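Local coordinates for protein lysyl oxidase (Pichia pastoris, PDB 1W7C) that oxidises primary amines, probably including the side chains of peptidyl lysine, to aldehydes with the help of a copper ion and a protein-derived topaquinone, at residues His173-Gln178 against Asp348-His353; Gly290-Tyr295 against Val401-Glu406; Ala420-Pro425 against Thr690-Tyr695. One frame throughout, in Å; residues are numbered along the deposited sequence.

Contact 1: His173-Gln178 against Asp348-His353; sequences HSAAPQ and DPFNQH
Phe350 turns the outer part of its ring to His173 and Ala175, and the two meet it in quite different ways. The setting is a junction within the copper amine oxidase fold: strand 170-180, an edge strand, within this chain, of a five-stranded antiparallel sheet, lies against the loop that links strands 329-344 and 355-357 of the enzyme domain. Phe350 reaches across because its CG is anti to the backbone N (chi1 -169°). The side chains of His173 and Phe350 cross at about a right angle; their ring planes are at 74°, the centroids 5.0 Å apart, and the approach is oblique. CE1 of His173 comes within 3.4 Å of Phe350 CZ. The far nitrogen of that imidazole, NE2, is taken by OD1 of Asn194. Ala175 instead places its methyl over a face of the phenyl, a CH-pi contact with CB 4.2 Å from the ring centroid. Its backbone presses in as well, Ala175 N lying 3.4 Å from Phe350 CE1.

The loop that carries the ring is braced from within. Asp348 OD2 accepts from the backbone N of both Phe350 and Asn351, forming an Asx turn at the start of the bend. His353 is fixed by ND1, which donates to Pro349 O at 2.7 Å with the acceptor in the ring plane. Tyr190 of the same chain stacks on the His353 ring, and NE2 is hydrogen-bonded to Tyr527 OH of the second subunit, which places the loop at the dimer interface. At the far end of the contact a water bridges the two backbones, 2.8 Å from Pro177 O, just after a cis peptide bond, and 2.7 Å from His353 O.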
loop_
_atom_site.group_PDB
_atom_site.type_symbol
_atom_site.label_atom_id
_atom_site.label_comp_id
_atom_site.label_asym_id
_atom_site.label_seq_id
_atom_site.Cartn_x
_atom_site.Cartn_y
_atom_site.Cartn_z
ATOM N N HIS A 173 16.117 -26.738 -22.403
ATOM C CA HIS A 173 14.722 -26.333 -22.591
ATOM C C HIS A 173 14.647 -25.031 -23.411
ATOM O O HIS A 173 15.655 -24.388 -23.678
ATOM C CB HIS A 173 14.040 -26.151 -21.229
ATOM C CG HIS A 173 14.751 -25.194 -20.335
ATOM N ND1 HIS A 173 14.284 -23.928 -20.085
ATOM C CD2 HIS A 173 15.915 -25.307 -19.651
ATOM C CE1 HIS A 173 15.130 -23.292 -19.293
ATOM N NE2 HIS A 173 16.131 -24.106 -19.018
ATOM N N SER A 174 13.440 -24.707 -23.847
ATOM C CA SER A 174 13.179 -23.716 -24.881
ATOM C C SER A 174 12.535 -22.452 -24.293
ATOM O O SER A 174 11.699 -22.515 -23.389
ATOM C CB SER A 174 12.239 -24.336 -25.927
ATOM O OG SER A 174 12.846 -25.431 -26.582
ATOM N N ALA A 175 12.876 -21.309 -24.875
ATOM C CA ALA A 175 12.340 -19.997 -24.483
ATOM C C ALA A 175 10.918 -19.832 -24.999
ATOM O O ALA A 175 10.550 -20.377 -26.047
ATOM C CB ALA A 175 13.207 -18.896 -25.019
ATOM N N ALA A 176 10.113 -19.114 -24.225
ATOM C CA ALA A 176 8.730 -18.822 -24.596
ATOM C C ALA A 176 8.551 -17.314 -24.658
ATOM O O ALA A 176 8.946 -16.602 -23.716
ATOM C CB ALA A 176 7.777 -19.410 -23.579
ATOM N N PRO A 177 7.889 -16.808 -25.696
ATOM C CA PRO A 177 7.242 -17.606 -26.753
ATOM C C PRO A 177 8.203 -18.065 -27.847
ATOM O O PRO A 177 9.361 -17.648 -27.942
ATOM C CB PRO A 177 6.253 -16.601 -27.348
ATOM C CG PRO A 177 6.981 -15.288 -27.226
ATOM C CD PRO A 177 7.612 -15.368 -25.852
ATOM N N GLN A 178 7.692 -18.974 -28.670
ATOM C CA GLN A 178 8.316 -19.278 -29.961
ATOM C C GLN A 178 8.256 -18.054 -30.866
ATOM O O GLN A 178 7.487 -17.112 -30.588
ATOM C CB GLN A 178 7.590 -20.490 -30.591
ATOM C CG GLN A 178 7.674 -21.761 -29.731
ATOM C CD GLN A 178 6.841 -22.888 -30.242
ATOM O OE1 GLN A 178 6.901 -23.971 -29.680
ATOM N NE2 GLN A 178 6.054 -22.648 -31.298
ATOM N N ASP A 348 21.373 -11.974 -22.987
ATOM C CA ASP A 348 21.448 -13.350 -23.487
ATOM C C ASP A 348 20.197 -13.750 -24.240
ATOM O O ASP A 348 19.142 -13.142 -24.065
ATOM C CB ASP A 348 21.882 -14.323 -22.363
ATOM C CG ASP A 348 20.770 -14.828 -21.507
ATOM O OD1 ASP A 348 21.043 -14.962 -20.276
ATOM O OD2 ASP A 348 19.676 -15.220 -21.959
ATOM N N PRO A 349 20.322 -14.707 -25.160
ATOM C CA PRO A 349 19.205 -15.024 -26.053
ATOM C C PRO A 349 18.125 -15.921 -25.438
ATOM O O PRO A 349 17.161 -16.275 -26.138
ATOM C CB PRO A 349 19.879 -15.732 -27.212
ATOM C CG PRO A 349 21.060 -16.394 -26.585
ATOM C CD PRO A 349 21.544 -15.443 -25.533
ATOM N N PHE A 350 18.273 -16.326 -24.186
ATOM C CA PHE A 350 17.169 -16.993 -23.502
ATOM C C PHE A 350 16.297 -15.974 -22.796
ATOM O O PHE A 350 15.092 -15.854 -23.097
ATOM C CB PHE A 350 17.640 -18.064 -22.546
ATOM C CG PHE A 350 16.515 -18.930 -22.038
ATOM C CD1 PHE A 350 16.087 -20.050 -22.759
ATOM C CD2 PHE A 350 15.860 -18.630 -20.865
ATOM C CE1 PHE A 350 15.055 -20.844 -22.295
ATOM C CE2 PHE A 350 14.814 -19.421 -20.432
ATOM C CZ PHE A 350 14.425 -20.528 -21.144
ATOM N N ASN A 351 16.879 -15.240 -21.863
ATOM C CA ASN A 351 16.082 -14.288 -21.092
ATOM C C ASN A 351 15.564 -13.156 -21.975
ATOM O O ASN A 351 14.439 -12.714 -21.805
ATOM C CB ASN A 351 16.838 -13.787 -19.867
ATOM C CG ASN A 351 16.913 -14.827 -18.748
ATOM O OD1 ASN A 351 16.453 -15.959 -18.880
ATOM N ND2 ASN A 351 17.469 -14.428 -17.628
ATOM N N GLN A 352 16.336 -12.720 -22.971
ATOM C CA GLN A 352 15.869 -11.623 -23.818
ATOM C C GLN A 352 14.647 -12.045 -24.674
ATOM O O GLN A 352 13.881 -11.188 -25.089
ATOM C CB GLN A 352 17.003 -11.045 -24.666
ATOM C CG GLN A 352 16.594 -9.962 -25.658
ATOM C CD GLN A 352 15.851 -8.772 -25.024
ATOM O OE1 GLN A 352 16.126 -8.359 -23.896
ATOM N NE2 GLN A 352 14.897 -8.231 -25.770
ATOM N N HIS A 353 14.470 -13.358 -24.892
ATOM C CA HIS A 353 13.345 -13.918 -25.623
ATOM C C HIS A 353 12.262 -14.494 -24.718
ATOM O O HIS A 353 11.400 -15.218 -25.183
ATOM C CB HIS A 353 13.845 -14.969 -26.619
ATOM C CG HIS A 353 14.644 -14.375 -27.741
ATOM N ND1 HIS A 353 15.986 -14.638 -27.925
ATOM C CD2 HIS A 353 14.297 -13.475 -28.696
ATOM C CE1 HIS A 353 16.420 -13.948 -28.970
ATOM N NE2 HIS A 353 15.413 -13.246 -29.465
HETATM O O HOH W 1 10.643 -15.217 -27.772
#

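Contact 2: Gly290-Tyr295 against Val401-Glu406; sequences GRRWAY and VFENQE
Arg292 reaches over to Glu403 and closes a two-pronged salt bridge between a loop and a strand of the enzyme domain in this copper amine oxidase. The loop leads into strand 294-296, while Glu403 sits near the end of strand 391-405. Starting at the base of the arginine, CB and then CG of Arg292 each pass 3.5 Å from Glu403 OE1, and CD follows the same oxygen a little further off. The chain then bends at chi3 (-42°), which turns the guanidinium side-on to the carboxylate. Arg292 NE donates to OE1 of Glu403 at 2.9 Å, a nearly straight bond (167°) to the syn lone pair. Further out, NH2 of Arg292 donates to Glu403 OE2 at 2.8 Å. The two flat groups are 22° from coplanar, as suits a side-on grip in which each oxygen faces one arginine nitrogen. NH1 points to the second subunit, in a salt bridge with its Asp278 OD1 and a hydrogen bond to its Arg280 O; Glu403 OE2 for its part has a second donor in Trp304 NE1. Charge on this glutamate is thus likely to be well stabilised despite burial.

The next residue, Trp293, is held by its faces. Arg291 CD lies over the centre of one face, and on the opposite face Val401 CG1 sits 3.6 Å from the centroid of the six-membered ring, a CH-pi contact almost along the ring normal. Two waters link the segments. One accepts from Arg292 N and donates to Glu403 OE1, bracing the carboxylate from the loop side. The other lies in the indole plane at its edge, 3.0 Å from Trp293 NE1, and also accepts from Glu403 N at 3.1 Å.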
loop_
_atom_site.group_PDB
_atom_site.type_symbol
_atom_site.label_atom_id
_atom_site.label_comp_id
_atom_site.label_asym_id
_atom_site.label_seq_id
_atom_site.Cartn_x
_atom_site.Cartn_y
_atom_site.Cartn_z
ATOM N N GLY A 290 -17.364 -17.599 16.506
ATOM C CA GLY A 290 -17.610 -18.277 15.256
ATOM C C GLY A 290 -17.563 -17.358 14.053
ATOM O O GLY A 290 -17.219 -16.161 14.108
ATOM N N ARG A 291 -17.908 -17.939 12.915
ATOM C CA ARG A 291 -17.706 -17.359 11.593
ATOM C C ARG A 291 -18.823 -16.375 11.270
ATOM O O ARG A 291 -19.996 -16.603 11.580
ATOM C CB ARG A 291 -17.710 -18.499 10.617
ATOM C CG ARG A 291 -17.509 -18.089 9.172
ATOM C CD ARG A 291 -17.704 -19.222 8.218
ATOM N NE ARG A 291 -16.636 -20.205 8.287
ATOM C CZ ARG A 291 -16.603 -21.302 7.527
ATOM N NH1 ARG A 291 -17.627 -21.581 6.745
ATOM N NH2 ARG A 291 -15.571 -22.142 7.579
ATOM N N ARG A 292 -18.442 -15.280 10.614
ATOM C CA ARG A 292 -19.365 -14.158 10.352
ATOM C C ARG A 292 -19.708 -13.875 8.880
ATOM O O ARG A 292 -20.344 -12.862 8.579
ATOM C CB ARG A 292 -18.847 -12.867 11.026
ATOM C CG ARG A 292 -18.445 -13.067 12.480
ATOM C CD ARG A 292 -18.349 -11.848 13.321
ATOM N NE ARG A 292 -17.707 -10.759 12.577
ATOM C CZ ARG A 292 -18.105 -9.492 12.588
ATOM N NH1 ARG A 292 -19.047 -9.077 13.438
ATOM N NH2 ARG A 292 -17.538 -8.643 11.726
ATOM N N TRP A 293 -19.265 -14.777 7.999
ATOM C CA TRP A 293 -19.655 -14.812 6.600
ATOM C C TRP A 293 -20.421 -16.113 6.361
ATOM O O TRP A 293 -20.257 -17.092 7.065
ATOM C CB TRP A 293 -18.430 -14.682 5.665
ATOM C CG TRP A 293 -17.335 -15.686 5.898
ATOM C CD1 TRP A 293 -16.271 -15.550 6.737
ATOM C CD2 TRP A 293 -17.159 -16.957 5.236
ATOM N NE1 TRP A 293 -15.476 -16.673 6.686
ATOM C CE2 TRP A 293 -16.000 -17.558 5.787
ATOM C CE3 TRP A 293 -17.897 -17.681 4.288
ATOM C CZ2 TRP A 293 -15.536 -18.795 5.378
ATOM C CZ3 TRP A 293 -17.432 -18.910 3.884
ATOM C CH2 TRP A 293 -16.271 -19.466 4.441
ATOM N N ALA A 294 -21.297 -16.081 5.375
ATOM C CA ALA A 294 -22.163 -17.204 5.010
ATOM C C ALA A 294 -21.982 -17.547 3.544
ATOM O O ALA A 294 -21.440 -16.766 2.771
ATOM C CB ALA A 294 -23.616 -16.881 5.305
ATOM N N TYR A 295 -22.456 -18.715 3.141
ATOM C CA TYR A 295 -22.299 -19.142 1.752
ATOM C C TYR A 295 -23.325 -20.191 1.388
ATOM O O TYR A 295 -23.913 -20.853 2.262
ATOM C CB TYR A 295 -20.891 -19.680 1.475
ATOM C CG TYR A 295 -20.618 -21.010 2.127
ATOM C CD1 TYR A 295 -20.598 -22.192 1.387
ATOM C CD2 TYR A 295 -20.383 -21.085 3.484
ATOM C CE1 TYR A 295 -20.369 -23.407 1.989
ATOM C CE2 TYR A 295 -20.181 -22.324 4.133
ATOM C CZ TYR A 295 -20.176 -23.473 3.378
ATOM O OH TYR A 295 -19.930 -24.682 3.967
ATOM N N VAL A 401 -11.601 -18.431 2.030
ATOM C CA VAL A 401 -12.351 -17.285 2.463
ATOM C C VAL A 401 -12.163 -17.105 3.955
ATOM O O VAL A 401 -12.316 -18.056 4.712
ATOM C CB VAL A 401 -13.843 -17.494 2.138
ATOM C CG1 VAL A 401 -14.676 -16.278 2.591
ATOM C CG2 VAL A 401 -14.033 -17.801 0.620
ATOM N N PHE A 402 -11.795 -15.912 4.396
ATOM C CA PHE A 402 -11.584 -15.646 5.801
ATOM C C PHE A 402 -11.878 -14.208 6.164
ATOM O O PHE A 402 -11.766 -13.298 5.332
ATOM C CB PHE A 402 -10.165 -16.031 6.282
ATOM C CG PHE A 402 -9.043 -15.240 5.640
ATOM C CD1 PHE A 402 -8.510 -15.642 4.432
ATOM C CD2 PHE A 402 -8.506 -14.127 6.280
ATOM C CE1 PHE A 402 -7.459 -14.949 3.843
ATOM C CE2 PHE A 402 -7.446 -13.426 5.696
ATOM C CZ PHE A 402 -6.930 -13.839 4.485
ATOM N N GLU A 403 -12.265 -14.012 7.420
ATOM C CA GLU A 403 -12.437 -12.682 7.968
ATOM C C GLU A 403 -11.176 -12.281 8.735
ATOM O O GLU A 403 -10.733 -12.952 9.645
ATOM C CB GLU A 403 -13.651 -12.612 8.879
ATOM C CG GLU A 403 -13.993 -11.159 9.236
ATOM C CD GLU A 403 -15.247 -11.018 10.088
ATOM O OE1 GLU A 403 -15.483 -11.862 10.988
ATOM O OE2 GLU A 403 -15.974 -10.019 9.864
ATOM N N ASN A 404 -10.540 -11.203 8.301
ATOM C CA ASN A 404 -9.397 -10.667 9.029
ATOM C C ASN A 404 -9.843 -9.601 10.010
ATOM O O ASN A 404 -10.900 -9.002 9.824
ATOM C CB ASN A 404 -8.340 -10.074 8.074
ATOM C CG ASN A 404 -6.995 -9.877 8.741
ATOM O OD1 ASN A 404 -6.615 -10.655 9.651
ATOM N ND2 ASN A 404 -6.237 -8.854 8.299
ATOM N N GLN A 405 -9.023 -9.371 11.046
ATOM C CA GLN A 405 -9.096 -8.139 11.837
ATOM C C GLN A 405 -7.892 -7.333 11.410
ATOM O O GLN A 405 -6.744 -7.671 11.702
ATOM C CB GLN A 405 -9.052 -8.451 13.331
ATOM C CG GLN A 405 -9.302 -7.212 14.209
ATOM C CD GLN A 405 -10.700 -6.658 14.097
ATOM O OE1 GLN A 405 -10.890 -5.510 13.686
ATOM N NE2 GLN A 405 -11.689 -7.447 14.549
ATOM N N GLU A 406 -8.116 -6.245 10.694
ATOM C CA GLU A 406 -6.995 -5.450 10.260
ATOM C C GLU A 406 -6.305 -4.808 11.464
ATOM O O GLU A 406 -6.920 -4.610 12.498
ATOM C CB GLU A 406 -7.424 -4.357 9.279
ATOM C CG GLU A 406 -8.098 -4.836 8.004
ATOM C CD GLU A 406 -7.242 -5.715 7.137
ATOM O OE1 GLU A 406 -7.737 -6.759 6.665
ATOM O OE2 GLU A 406 -6.073 -5.318 6.881
HETATM O O HOH W 2 -15.787 -14.535 10.350
HETATM O O HOH W 3 -13.173 -16.802 8.539
#

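Contact 3: Ala420-Pro425 against Thr690-Tyr695; sequences AITQNP and TQQVFY
Strands 420-422 and 692-695 run antiparallel, with axes 4.7 Å apart and directions 174° from each other. Ile421 and Val693 form the hydrogen-bonded pair: Ile421 N donates to Val693 O at 3.1 Å, and Val693 N returns to Ile421 O at 2.9 Å. Ala420 with Phe694 and Thr422 with Gln692 are the non-hydrogen-bonded pairs to its two sides. Beyond the strands the pairing continues for one more bond, Gln423 N to Gln691 O at 2.9 Å, made just where Gln691 is the centre of an inverse gamma turn. Gln423 O, in contrast, is buried without a partner.

Strand 418-433 also pairs with 411-415 as a hairpin, probably one of the arms that copper amine oxidases extend onto the other subunit, and strand 692-697 lies alongside it. On one face, Ala420 CB meets the edge of the Phe694 ring at CD2, 4.2 Å away. Thr422 and Gln692 run alongside each other in the same direction, with Thr422 OG1 3.6 Å from Gln692 CB; that hydroxyl bonds to Arg687 NH2, and Gln692 NE2 turns back to Thr689 O and Arg687 O. On the other face, Ile421 CB packs against Val693 CG1.

Gln423 and Gln691 cross at an oblique angle just past the strands, their amide planes 33° apart. Gln691 bends at chi2 (-58°), while Gln423 stays extended and lays its OE1 3.6 Å from Gln691 CB. The Gln691 amide bonds elsewhere, NE2 to Thr690 OG1 and Asn711 OD1, and OE1 to Ser282 OG of the second subunit. With an alanine here, Ser282 of the second subunit and Asn711 would probably lose their amide partner, and a gap would open beside Gln423 OE1. Gln423 CB rests 3.5 Å from Gln691 O.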
loop_
_atom_site.group_PDB
_atom_site.type_symbol
_atom_site.label_atom_id
_atom_site.label_comp_id
_atom_site.label_asym_id
_atom_site.label_seq_id
_atom_site.Cartn_x
_atom_site.Cartn_y
_atom_site.Cartn_z
ATOM N N ALA A 420 -14.920 7.541 19.999
ATOM C CA ALA A 420 -15.718 6.656 19.166
ATOM C C ALA A 420 -14.757 5.957 18.213
ATOM O O ALA A 420 -14.016 6.603 17.510
ATOM C CB ALA A 420 -16.743 7.474 18.399
ATOM N N ILE A 421 -14.682 4.638 18.265
ATOM C CA ILE A 421 -13.766 3.866 17.420
ATOM C C ILE A 421 -14.531 2.704 16.779
ATOM O O ILE A 421 -15.257 2.004 17.474
ATOM C CB ILE A 421 -12.535 3.284 18.246
ATOM C CG1 ILE A 421 -11.904 4.328 19.167
ATOM C CG2 ILE A 421 -11.506 2.673 17.295
ATOM C CD1 ILE A 421 -11.031 3.752 20.171
ATOM N N THR A 422 -14.312 2.500 15.490
ATOM C CA THR A 422 -14.896 1.397 14.753
ATOM C C THR A 422 -13.798 0.445 14.338
ATOM O O THR A 422 -12.793 0.864 13.790
ATOM C CB THR A 422 -15.610 1.926 13.505
ATOM O OG1 THR A 422 -16.717 2.742 13.919
ATOM C CG2 THR A 422 -16.190 0.758 12.698
ATOM N N GLN A 423 -13.978 -0.825 14.639
ATOM C CA GLN A 423 -13.062 -1.888 14.220
ATOM C C GLN A 423 -13.110 -2.082 12.708
ATOM O O GLN A 423 -14.006 -1.604 12.021
ATOM C CB GLN A 423 -13.366 -3.212 14.945
ATOM C CG GLN A 423 -13.310 -3.128 16.426
ATOM C CD GLN A 423 -13.633 -4.456 17.039
ATOM O OE1 GLN A 423 -14.789 -4.748 17.269
ATOM N NE2 GLN A 423 -12.630 -5.276 17.271
ATOM N N ASN A 424 -12.138 -2.822 12.210
ATOM C CA ASN A 424 -11.942 -3.007 10.765
ATOM C C ASN A 424 -11.800 -4.492 10.390
ATOM O O ASN A 424 -10.778 -4.917 9.906
ATOM C CB ASN A 424 -10.684 -2.232 10.353
ATOM C CG ASN A 424 -10.552 -1.968 8.880
ATOM O OD1 ASN A 424 -11.456 -2.195 8.069
ATOM N ND2 ASN A 424 -9.389 -1.400 8.519
ATOM N N PRO A 425 -12.865 -5.256 10.575
ATOM C CA PRO A 425 -12.920 -6.615 10.021
ATOM C C PRO A 425 -13.135 -6.552 8.525
ATOM O O PRO A 425 -13.854 -5.696 8.031
ATOM C CB PRO A 425 -14.145 -7.210 10.689
ATOM C CG PRO A 425 -15.054 -6.011 10.841
ATOM C CD PRO A 425 -14.124 -4.900 11.258
ATOM N N THR A 690 -22.004 -3.163 14.463
ATOM C CA THR A 690 -21.901 -3.255 15.898
ATOM C C THR A 690 -20.448 -3.336 16.365
ATOM O O THR A 690 -20.221 -3.278 17.577
ATOM C CB THR A 690 -22.598 -4.477 16.419
ATOM O OG1 THR A 690 -21.935 -5.648 15.929
ATOM C CG2 THR A 690 -24.083 -4.563 15.993
ATOM N N GLN A 691 -19.489 -3.478 15.440
ATOM C CA GLN A 691 -18.097 -3.679 15.833
ATOM C C GLN A 691 -17.444 -2.309 16.056
ATOM O O GLN A 691 -16.560 -1.873 15.311
ATOM C CB GLN A 691 -17.351 -4.496 14.761
ATOM C CG GLN A 691 -17.998 -5.853 14.509
ATOM C CD GLN A 691 -18.084 -6.710 15.758
ATOM O OE1 GLN A 691 -17.069 -7.093 16.337
ATOM N NE2 GLN A 691 -19.314 -6.991 16.199
ATOM N N GLN A 692 -17.936 -1.631 17.094
ATOM C CA GLN A 692 -17.460 -0.299 17.447
ATOM C C GLN A 692 -17.669 -0.070 18.936
ATOM O O GLN A 692 -18.367 -0.870 19.589
ATOM C CB GLN A 692 -18.128 0.771 16.566
ATOM C CG GLN A 692 -19.623 0.821 16.579
ATOM C CD GLN A 692 -20.137 1.987 15.741
ATOM O OE1 GLN A 692 -19.967 3.136 16.117
ATOM N NE2 GLN A 692 -20.822 1.685 14.637
ATOM N N VAL A 693 -17.052 0.992 19.457
ATOM C CA VAL A 693 -17.172 1.374 20.868
ATOM C C VAL A 693 -17.487 2.862 20.907
ATOM O O VAL A 693 -17.010 3.635 20.080
ATOM C CB VAL A 693 -15.878 1.043 21.683
ATOM C CG1 VAL A 693 -14.669 1.805 21.168
ATOM C CG2 VAL A 693 -16.083 1.293 23.167
ATOM N N PHE A 694 -18.283 3.232 21.903
ATOM C CA PHE A 694 -18.570 4.620 22.212
ATOM C C PHE A 694 -18.327 4.794 23.688
ATOM O O PHE A 694 -19.058 4.279 24.507
ATOM C CB PHE A 694 -20.001 4.981 21.814
ATOM C CG PHE A 694 -20.355 6.429 22.002
ATOM C CD1 PHE A 694 -21.478 6.803 22.747
ATOM C CD2 PHE A 694 -19.609 7.425 21.404
ATOM C CE1 PHE A 694 -21.816 8.136 22.900
ATOM C CE2 PHE A 694 -19.945 8.774 21.568
ATOM C CZ PHE A 694 -21.048 9.125 22.299
ATOM N N TYR A 695 -17.246 5.483 23.992
ATOM C CA TYR A 695 -16.820 5.791 25.350
ATOM C C TYR A 695 -17.218 7.227 25.635
ATOM O O TYR A 695 -16.973 8.110 24.811
ATOM C CB TYR A 695 -15.280 5.683 25.425
ATOM C CG TYR A 695 -14.704 6.317 26.675
ATOM C CD1 TYR A 695 -14.376 7.678 26.716
ATOM C CD2 TYR A 695 -14.473 5.550 27.796
ATOM C CE1 TYR A 695 -13.887 8.256 27.858
ATOM C CE2 TYR A 695 -13.966 6.109 28.975
ATOM C CZ TYR A 695 -13.658 7.468 28.976
ATOM O OH TYR A 695 -13.153 8.038 30.120
#

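Overall arrangement
Contacts 2 and 3 are neighbours, their centres about 17 Å apart, joined through the adjacent strands 391-405 and 418-433. Glu406 N probably hydrogen-bonds to Asn424 O at 3.1 Å, and Arg292 NH1 packs 3.5 Å from the CD of Gln691. Both lie away from the copper and the other known sites. Contact 1 stands on the opposite side of the chain's centre, about 44 Å from contact 2 and 54 Å from contact 3 between centres. It is the one near the catalytic machinery: the side chain of Ala176 is about 9 Å from that of Asp358, the predicted proton acceptor, and that of Phe350 about 14 Å from the copper. All three contacts touch the second subunit.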